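Side-chain contacts in abietadiene synthase, chloroplastic (Abies grandis, PDB 3S9V), which belongs to the terpene synthases, largely helical plant enzymes, and joins a terpene synthase N-terminal domain to a metal-binding terpene synthase domain: residues K246-D249 with F250-V254; L229-P232 with A233-A236; L221-K224 with D225-L229. All coordinates share one frame; numbering follows the deposited sequence.

Interaction 1. Residues K246-D249 with F250-V254; sequences KCLD and FLNFV
With CG beside the backbone N in both Asp249 (chi1 -61°) and Asn252 (chi1 -73°), the carboxylate and the amide of these two residues lie along the same side of an alpha-helical turn, close enough to share a water. The turn belongs to helix 245-258 of the terpene synthase N-terminal domain. The water donates to Asp249 OD1 at 2.9 Å and accepts from Asn252 ND2 at 3.2 Å, a bridge between side chains three residues apart.

The same torsion in Asn252 folds its amide back over the preceding turn, where ND2 comes within 4.1 Å of Leu248 CG. The two side chains cross obliquely. Asn252 ND2 also lies 3.1 Å from Leu248 O, but at a poor angle for a hydrogen bond; that carbonyl takes the backbone N of Asn252 instead, at 2.9 Å. Phe253 N to Asp249 O continues the i to i+4 ladder.

Phe250 packs its side chain on Asp225 and Ser227 of the loop before helix 232-242, and Cys247 packs on helix 232-242 itself. Leu251 stays against its own helix, its CG 3.5 Å from Cys247 O, while one face of the Phe250 ring meets Val254 CG2, which sits 3.6 Å above the ring plane and offset toward the rim.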
ATOM      1  N   LYS A 246      20.235  -7.856  32.484  1.00 28.89           N
ATOM      2  CA  LYS A 246      19.283  -8.000  31.390  1.00 29.42           C
ATOM      3  C   LYS A 246      19.930  -7.543  30.079  1.00 27.75           C
ATOM      4  O   LYS A 246      19.635  -8.090  29.016  1.00 28.19           O
ATOM      5  CB  LYS A 246      17.994  -7.222  31.669  1.00 31.52           C
ATOM      6  CG  LYS A 246      17.152  -7.857  32.768  1.00 41.78           C
ATOM      7  CD  LYS A 246      15.680  -7.506  32.633  1.00 45.64           C
ATOM      8  CE  LYS A 246      15.098  -8.084  31.350  1.00 48.53           C
ATOM      9  NZ  LYS A 246      13.645  -7.796  31.215  1.00 53.87           N
ATOM     10  N   CYS A 247      20.822  -6.559  30.154  1.00 22.04           N
ATOM     11  CA  CYS A 247      21.523  -6.097  28.959  1.00 24.44           C
ATOM     12  C   CYS A 247      22.236  -7.310  28.353  1.00 25.66           C
ATOM     13  O   CYS A 247      22.186  -7.544  27.141  1.00 26.86           O
ATOM     14  CB  CYS A 247      22.572  -5.035  29.310  1.00 26.28           C
ATOM     15  SG  CYS A 247      21.936  -3.411  29.778  1.00 33.13           S
ATOM     16  N   LEU A 248      22.895  -8.082  29.212  1.00 23.05           N
ATOM     17  CA  LEU A 248      23.621  -9.261  28.764  1.00 27.31           C
ATOM     18  C   LEU A 248      22.672 -10.298  28.162  1.00 25.74           C
ATOM     19  O   LEU A 248      23.004 -10.938  27.164  1.00 21.65           O
ATOM     20  CB  LEU A 248      24.398  -9.877  29.929  1.00 34.22           C
ATOM     21  CG  LEU A 248      25.671 -10.625  29.530  1.00 36.45           C
ATOM     22  CD1 LEU A 248      26.659  -9.642  28.906  1.00 31.62           C
ATOM     23  CD2 LEU A 248      26.286 -11.295  30.755  1.00 36.03           C
ATOM     24  N   ASP A 249      21.493 -10.458  28.758  1.00 23.99           N
ATOM     25  CA  ASP A 249      20.519 -11.410  28.236  1.00 27.03           C
ATOM     26  C   ASP A 249      20.118 -11.029  26.809  1.00 26.72           C
ATOM     27  O   ASP A 249      19.930 -11.906  25.960  1.00 23.05           O
ATOM     28  CB  ASP A 249      19.267 -11.459  29.114  1.00 33.13           C
ATOM     29  CG  ASP A 249      19.562 -11.908  30.532  1.00 41.90           C
ATOM     30  OD1 ASP A 249      20.497 -12.714  30.721  1.00 47.63           O
ATOM     31  OD2 ASP A 249      18.849 -11.467  31.456  1.00 46.73           O
ATOM     32  N   PHE A 250      19.992  -9.727  26.544  1.00 25.54           N
ATOM     33  CA  PHE A 250      19.624  -9.265  25.204  1.00 22.83           C
ATOM     34  C   PHE A 250      20.732  -9.541  24.198  1.00 19.43           C
ATOM     35  O   PHE A 250      20.463  -9.917  23.059  1.00 18.36           O
ATOM     36  CB  PHE A 250      19.294  -7.766  25.187  1.00 22.70           C
ATOM     37  CG  PHE A 250      19.044  -7.227  23.802  1.00 19.07           C
ATOM     38  CD1 PHE A 250      20.006  -6.459  23.150  1.00 18.87           C
ATOM     39  CD2 PHE A 250      17.861  -7.530  23.127  1.00 19.35           C
ATOM     40  CE1 PHE A 250      19.799  -6.002  21.843  1.00 18.07           C
ATOM     41  CE2 PHE A 250      17.642  -7.081  21.824  1.00 18.92           C
ATOM     42  CZ  PHE A 250      18.615  -6.313  21.180  1.00 21.25           C
ATOM     43  N   LEU A 251      21.979  -9.353  24.615  1.00 18.32           N
ATOM     44  CA  LEU A 251      23.093  -9.613  23.714  1.00 22.75           C
ATOM     45  C   LEU A 251      23.199 -11.111  23.440  1.00 20.71           C
ATOM     46  O   LEU A 251      23.413 -11.518  22.302  1.00 20.93           O
ATOM     47  CB  LEU A 251      24.398  -9.053  24.293  1.00 17.31           C
ATOM     48  CG  LEU A 251      24.382  -7.527  24.475  1.00 24.50           C
ATOM     49  CD1 LEU A 251      25.697  -7.059  25.065  1.00 17.37           C
ATOM     50  CD2 LEU A 251      24.136  -6.842  23.136  1.00 18.82           C
ATOM     51  N   ASN A 252      23.043 -11.932  24.476  1.00 22.54           N
ATOM     52  CA  ASN A 252      23.088 -13.381  24.291  1.00 26.94           C
ATOM     53  C   ASN A 252      21.984 -13.784  23.309  1.00 30.09           C
ATOM     54  O   ASN A 252      22.192 -14.622  22.428  1.00 28.37           O
ATOM     55  CB  ASN A 252      22.865 -14.118  25.618  1.00 24.05           C
ATOM     56  CG  ASN A 252      24.058 -14.025  26.547  1.00 31.26           C
ATOM     57  OD1 ASN A 252      25.210 -14.086  26.106  1.00 27.56           O
ATOM     58  ND2 ASN A 252      23.790 -13.897  27.849  1.00 22.97           N
ATOM     59  N   PHE A 253      20.807 -13.180  23.482  1.00 29.45           N
ATOM     60  CA  PHE A 253      19.652 -13.446  22.632  1.00 27.45           C
ATOM     61  C   PHE A 253      19.934 -13.083  21.176  1.00 28.59           C
ATOM     62  O   PHE A 253      19.552 -13.815  20.262  1.00 29.11           O
ATOM     63  CB  PHE A 253      18.432 -12.677  23.167  1.00 27.63           C
ATOM     64  CG  PHE A 253      17.303 -12.540  22.178  1.00 31.45           C
ATOM     65  CD1 PHE A 253      17.216 -11.418  21.352  1.00 33.54           C
ATOM     66  CD2 PHE A 253      16.320 -13.517  22.084  1.00 24.68           C
ATOM     67  CE1 PHE A 253      16.163 -11.270  20.447  1.00 31.98           C
ATOM     68  CE2 PHE A 253      15.263 -13.378  21.183  1.00 28.17           C
ATOM     69  CZ  PHE A 253      15.186 -12.250  20.362  1.00 29.21           C
ATOM     70  N   VAL A 254      20.606 -11.957  20.954  1.00 26.36           N
ATOM     71  CA  VAL A 254      20.937 -11.555  19.594  1.00 20.30           C
ATOM     72  C   VAL A 254      21.971 -12.520  19.022  1.00 20.21           C
ATOM     73  O   VAL A 254      21.861 -12.944  17.873  1.00 22.53           O
ATOM     74  CB  VAL A 254      21.506 -10.122  19.548  1.00 19.39           C
ATOM     75  CG1 VAL A 254      22.086  -9.837  18.171  1.00 13.37           C
ATOM     76  CG2 VAL A 254      20.413  -9.119  19.885  1.00 19.12           C
TER
HETATM   77  O   HOH W   1      20.756 -14.548  28.502  1.00 42.65           O

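Interaction 2. Residues L229-P232 with A233-A236; sequences LSSP and ASTA
Ser231 OG accepts a hydrogen bond from Ser234 N at 3.2 Å, the N-cap bond at the start of helix 232-242 in the terpene synthase N-terminal domain. OG of Ser231 stands anti to its own backbone N (chi1 170°), which turns the hydroxyl toward the amide of Ser234. Packing is close here: Ser231 CB and Ser234 CB approach to 3.5 Å, tighter than usual for two carbons.

A second grip comes from Thr235, which holds Ser231 O with two donors. Its backbone N reaches that oxygen at 2.9 Å and its hydroxyl OG1 at 2.8 Å, from opposite faces of the carbonyl plane; the hydroxyl sits well above the plane, 38° out of it. The Thr235 OG1 torsion, beside the backbone N (chi1 -59°), folds the hydroxyl back to the cap residue. Thr235 N to Ser231 O is thus the first i to i+4 bond of the helix, and Ala236 N to Pro232 O continues the pattern at 2.8 Å, with Pro232 as first residue of the helix.

Farther out, Phe228 N of the preceding loop also bonds to Thr235 OG1, and Ala233 N is bound by Asp58 OD1 of helix 56-62, so a carboxylate from another helix also serves this N-terminal turn. Ser234 OG turns from the cap to the loop holding Leu203 and Leu206, bonding to the O of the first and the N of the second. Just before the cap, Trp311 NE1 is a partner of the Ser230 hydroxyl, and Ser230 OG itself donates to Leu229 O at 2.6 Å.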
ATOM      1  N   LEU A 229      16.265   0.437  23.285  1.00 18.12           N
ATOM      2  CA  LEU A 229      15.701   0.747  21.975  1.00 17.99           C
ATOM      3  C   LEU A 229      16.201  -0.172  20.867  1.00 17.05           C
ATOM      4  O   LEU A 229      16.446   0.263  19.742  1.00 16.61           O
ATOM      5  CB  LEU A 229      15.940   2.208  21.593  1.00 21.20           C
ATOM      6  CG  LEU A 229      14.566   2.809  21.282  1.00 23.70           C
ATOM      7  CD1 LEU A 229      14.209   3.796  22.361  1.00 21.41           C
ATOM      8  CD2 LEU A 229      14.554   3.456  19.920  1.00 20.31           C
ATOM      9  N   SER A 230      16.354  -1.444  21.220  1.00 16.23           N
ATOM     10  CA  SER A 230      16.787  -2.514  20.325  1.00 16.27           C
ATOM     11  C   SER A 230      18.194  -2.423  19.757  1.00 18.80           C
ATOM     12  O   SER A 230      18.569  -3.243  18.916  1.00 19.93           O
ATOM     13  CB  SER A 230      15.792  -2.669  19.173  1.00 17.62           C
ATOM     14  OG  SER A 230      15.995  -1.696  18.171  1.00 23.80           O
ATOM     15  N   SER A 231      18.976  -1.453  20.222  1.00 17.25           N
ATOM     16  CA  SER A 231      20.342  -1.272  19.730  1.00 13.93           C
ATOM     17  C   SER A 231      21.401  -2.064  20.506  1.00 16.02           C
ATOM     18  O   SER A 231      21.590  -1.858  21.702  1.00 16.91           O
ATOM     19  CB  SER A 231      20.698   0.216  19.761  1.00 15.49           C
ATOM     20  OG  SER A 231      22.075   0.420  19.510  1.00 19.68           O
ATOM     21  N   PRO A 232      22.111  -2.985  19.832  1.00 19.38           N
ATOM     22  CA  PRO A 232      23.148  -3.792  20.487  1.00 14.55           C
ATOM     23  C   PRO A 232      24.318  -2.967  21.034  1.00 15.53           C
ATOM     24  O   PRO A 232      24.793  -3.214  22.143  1.00 17.19           O
ATOM     25  CB  PRO A 232      23.591  -4.736  19.376  1.00 16.66           C
ATOM     26  CG  PRO A 232      22.341  -4.911  18.587  1.00 20.15           C
ATOM     27  CD  PRO A 232      21.849  -3.496  18.478  1.00 17.69           C
ATOM     28  N   ALA A 233      24.799  -2.004  20.252  1.00 17.54           N
ATOM     29  CA  ALA A 233      25.911  -1.172  20.698  1.00 21.52           C
ATOM     30  C   ALA A 233      25.474  -0.342  21.905  1.00 20.95           C
ATOM     31  O   ALA A 233      26.224  -0.170  22.865  1.00 20.46           O
ATOM     32  CB  ALA A 233      26.377  -0.255  19.568  1.00 20.98           C
ATOM     33  N   SER A 234      24.250   0.160  21.854  1.00 19.74           N
ATOM     34  CA  SER A 234      23.722   0.972  22.939  1.00 23.08           C
ATOM     35  C   SER A 234      23.604   0.130  24.205  1.00 20.45           C
ATOM     36  O   SER A 234      23.937   0.575  25.300  1.00 18.19           O
ATOM     37  CB  SER A 234      22.353   1.533  22.545  1.00 21.90           C
ATOM     38  OG  SER A 234      22.019   2.659  23.335  1.00 24.46           O
ATOM     39  N   THR A 235      23.129  -1.097  24.044  1.00 21.69           N
ATOM     40  CA  THR A 235      22.969  -2.009  25.166  1.00 17.70           C
ATOM     41  C   THR A 235      24.323  -2.439  25.718  1.00 21.15           C
ATOM     42  O   THR A 235      24.482  -2.602  26.927  1.00 17.94           O
ATOM     43  CB  THR A 235      22.196  -3.255  24.738  1.00 18.07           C
ATOM     44  OG1 THR A 235      20.909  -2.864  24.250  1.00 12.88           O
ATOM     45  CG2 THR A 235      22.027  -4.211  25.919  1.00 13.51           C
ATOM     46  N   ALA A 236      25.291  -2.625  24.824  1.00 21.16           N
ATOM     47  CA  ALA A 236      26.638  -3.026  25.220  1.00 20.04           C
ATOM     48  C   ALA A 236      27.265  -1.933  26.078  1.00 20.12           C
ATOM     49  O   ALA A 236      27.874  -2.209  27.111  1.00 22.95           O
ATOM     50  CB  ALA A 236      27.497  -3.283  23.981  1.00 11.90           C
TER

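Interaction 3. Residues L221-K224 with D225-L229; sequences LQSK and DGSFL
A type I beta turn from Ser223 to Gly226, overlapped by an Asx turn from Asp225 to Ser227, shapes the loop between helices 215-219 and 232-242 of the terpene synthase N-terminal domain. Gly226 N closes the beta turn on Ser223 O at 2.9 Å. The chain after the turn then comes back to the same residue: Ser223 N donates to Ser227 O at 2.7 Å. The hydroxyl of Ser223 also points to this oxygen, though its position in the model is less sure.

Asp225 carries the second turn. Its CG lies between the backbone N and the carbonyl carbon (chi1 64°), which brings OD1 to the backbone N of Ser227, two residues on, at 2.8 Å. The other oxygen, OD2, forms a salt bridge with Arg313, so the one carboxylate both shapes this turn and ties it to the loop of Arg313.

Gln222 reaches across to Gly226. An extended chain carries its amide alongside that residue, where Gln222 NE2 donates to Gly226 O at 3.0 Å; the oxygen is 23° out of the amide plane, and NE2 also bonds to Asn244 OD1. Gly226 itself has a positive phi, 85°. One water bridges the two segments, donating to Leu221 O at 2.9 Å and accepting from the backbone N of Leu229 at 2.8 Å.

Phe228 meets Gln222 with a ring face, a CH-pi contact with Gln222 CA 4.2 Å from the centroid of the Phe228 ring. Gln222 CB rests against the end of that ring, 3.7 Å from Phe228 CZ.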
ATOM      1  N   LEU A 221      14.243   2.987  31.720  1.00 28.52           N
ATOM      2  CA  LEU A 221      13.731   3.015  30.360  1.00 27.36           C
ATOM      3  C   LEU A 221      14.188   1.813  29.540  1.00 24.45           C
ATOM      4  O   LEU A 221      14.052   1.794  28.322  1.00 21.97           O
ATOM      5  CB  LEU A 221      14.160   4.320  29.687  1.00 27.29           C
ATOM      6  CG  LEU A 221      13.788   5.572  30.488  1.00 32.41           C
ATOM      7  CD1 LEU A 221      14.266   6.819  29.758  1.00 31.69           C
ATOM      8  CD2 LEU A 221      12.277   5.613  30.700  1.00 26.97           C
ATOM      9  N   GLN A 222      14.725   0.806  30.221  1.00 24.50           N
ATOM     10  CA  GLN A 222      15.195  -0.413  29.566  1.00 25.18           C
ATOM     11  C   GLN A 222      14.013  -1.142  28.917  1.00 26.57           C
ATOM     12  O   GLN A 222      12.883  -1.034  29.385  1.00 25.41           O
ATOM     13  CB  GLN A 222      15.874  -1.310  30.604  1.00 19.72           C
ATOM     14  CG  GLN A 222      16.369  -2.652  30.096  1.00 19.77           C
ATOM     15  CD  GLN A 222      17.232  -3.365  31.126  1.00 24.26           C
ATOM     16  OE1 GLN A 222      16.857  -3.483  32.291  1.00 24.66           O
ATOM     17  NE2 GLN A 222      18.394  -3.844  30.697  1.00 21.46           N
ATOM     18  N   SER A 223      14.276  -1.881  27.839  1.00 27.31           N
ATOM     19  CA  SER A 223      13.225  -2.621  27.135  1.00 24.90           C
ATOM     20  C   SER A 223      12.885  -3.905  27.879  1.00 22.62           C
ATOM     21  O   SER A 223      13.640  -4.340  28.736  1.00 22.99           O
ATOM     22  CB  SER A 223      13.679  -2.970  25.715  1.00 22.13           C
ATOM     23  OG  SER A 223      14.188  -1.830  25.046  1.00 28.08           O
ATOM     24  N   LYS A 224      11.750  -4.513  27.549  1.00 21.32           N
ATOM     25  CA  LYS A 224      11.347  -5.750  28.201  1.00 21.77           C
ATOM     26  C   LYS A 224      12.378  -6.849  27.976  1.00 22.87           C
ATOM     27  O   LYS A 224      12.633  -7.649  28.876  1.00 20.99           O
ATOM     28  CB  LYS A 224       9.981  -6.203  27.683  1.00 28.92           C
ATOM     29  CG  LYS A 224       8.807  -5.385  28.226  1.00 45.73           C
ATOM     30  CD  LYS A 224       7.466  -5.802  27.613  1.00 52.80           C
ATOM     31  CE  LYS A 224       7.373  -7.317  27.401  1.00 62.45           C
ATOM     32  NZ  LYS A 224       7.808  -8.113  28.586  1.00 63.89           N
ATOM     33  N   ASP A 225      12.970  -6.887  26.781  1.00 23.74           N
ATOM     34  CA  ASP A 225      13.982  -7.897  26.466  1.00 22.09           C
ATOM     35  C   ASP A 225      15.379  -7.460  26.917  1.00 21.09           C
ATOM     36  O   ASP A 225      16.389  -8.058  26.543  1.00 23.53           O
ATOM     37  CB  ASP A 225      13.993  -8.220  24.963  1.00 21.23           C
ATOM     38  CG  ASP A 225      14.402  -7.036  24.101  1.00 28.82           C
ATOM     39  OD1 ASP A 225      15.014  -6.085  24.631  1.00 30.02           O
ATOM     40  OD2 ASP A 225      14.126  -7.067  22.883  1.00 28.55           O
ATOM     41  N   GLY A 226      15.435  -6.398  27.713  1.00 20.48           N
ATOM     42  CA  GLY A 226      16.713  -5.934  28.221  1.00 17.48           C
ATOM     43  C   GLY A 226      17.510  -4.997  27.338  1.00 18.44           C
ATOM     44  O   GLY A 226      18.554  -4.495  27.753  1.00 16.12           O
ATOM     45  N   SER A 227      17.031  -4.737  26.126  1.00 17.32           N
ATOM     46  CA  SER A 227      17.765  -3.852  25.232  1.00 14.28           C
ATOM     47  C   SER A 227      17.405  -2.410  25.493  1.00 16.71           C
ATOM     48  O   SER A 227      16.463  -2.108  26.226  1.00 18.94           O
ATOM     49  CB  SER A 227      17.435  -4.151  23.773  1.00 16.41           C
ATOM     50  OG  SER A 227      16.311  -3.385  23.355  1.00 15.16           O
ATOM     51  N   PHE A 228      18.171  -1.519  24.881  1.00 17.13           N
ATOM     52  CA  PHE A 228      17.898  -0.101  24.965  1.00 17.70           C
ATOM     53  C   PHE A 228      17.563   0.275  23.524  1.00 18.84           C
ATOM     54  O   PHE A 228      18.436   0.356  22.656  1.00 20.78           O
ATOM     55  CB  PHE A 228      19.113   0.628  25.534  1.00 20.28           C
ATOM     56  CG  PHE A 228      19.170   0.577  27.040  1.00 22.96           C
ATOM     57  CD1 PHE A 228      18.510   1.537  27.805  1.00 12.74           C
ATOM     58  CD2 PHE A 228      19.785  -0.493  27.691  1.00 17.91           C
ATOM     59  CE1 PHE A 228      18.449   1.434  29.192  1.00 23.90           C
ATOM     60  CE2 PHE A 228      19.730  -0.610  29.083  1.00 28.69           C
ATOM     61  CZ  PHE A 228      19.059   0.355  29.837  1.00 24.27           C
ATOM     62  N   LEU A 229      16.265   0.437  23.285  1.00 18.12           N
ATOM     63  CA  LEU A 229      15.701   0.747  21.975  1.00 17.99           C
ATOM     64  C   LEU A 229      16.201  -0.172  20.867  1.00 17.05           C
ATOM     65  O   LEU A 229      16.446   0.263  19.742  1.00 16.61           O
ATOM     66  CB  LEU A 229      15.940   2.208  21.593  1.00 21.20           C
ATOM     67  CG  LEU A 229      14.566   2.809  21.282  1.00 23.70           C
ATOM     68  CD1 LEU A 229      14.209   3.796  22.361  1.00 21.41           C
ATOM     69  CD2 LEU A 229      14.554   3.456  19.920  1.00 20.31           C
TER
HETATM   70  O   HOH W   2      14.720   0.919  25.630  1.00 17.19           O

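How the interactions relate
From the N terminus, interaction 3 comes first and closes the loop after helix 215-219. Interaction 2 follows directly, sharing Leu229 with it, and starts helix 232-242; interaction 1 lies on the next helix, 245-258. The three are in series along the chain, neither nested nor crossed, yet their sites meet in space. Thr235 OG1 of interaction 2 lies 3.1 Å from Phe228 N of interaction 3, a probable hydrogen bond between loop and helix start. Lys246 NZ of interaction 1 reaches Lys224 O, and Leu251 CD2 packs near Pro232 O. Thr235 CG2 meets Cys247 CB, joining the two consecutive helices beside the loop.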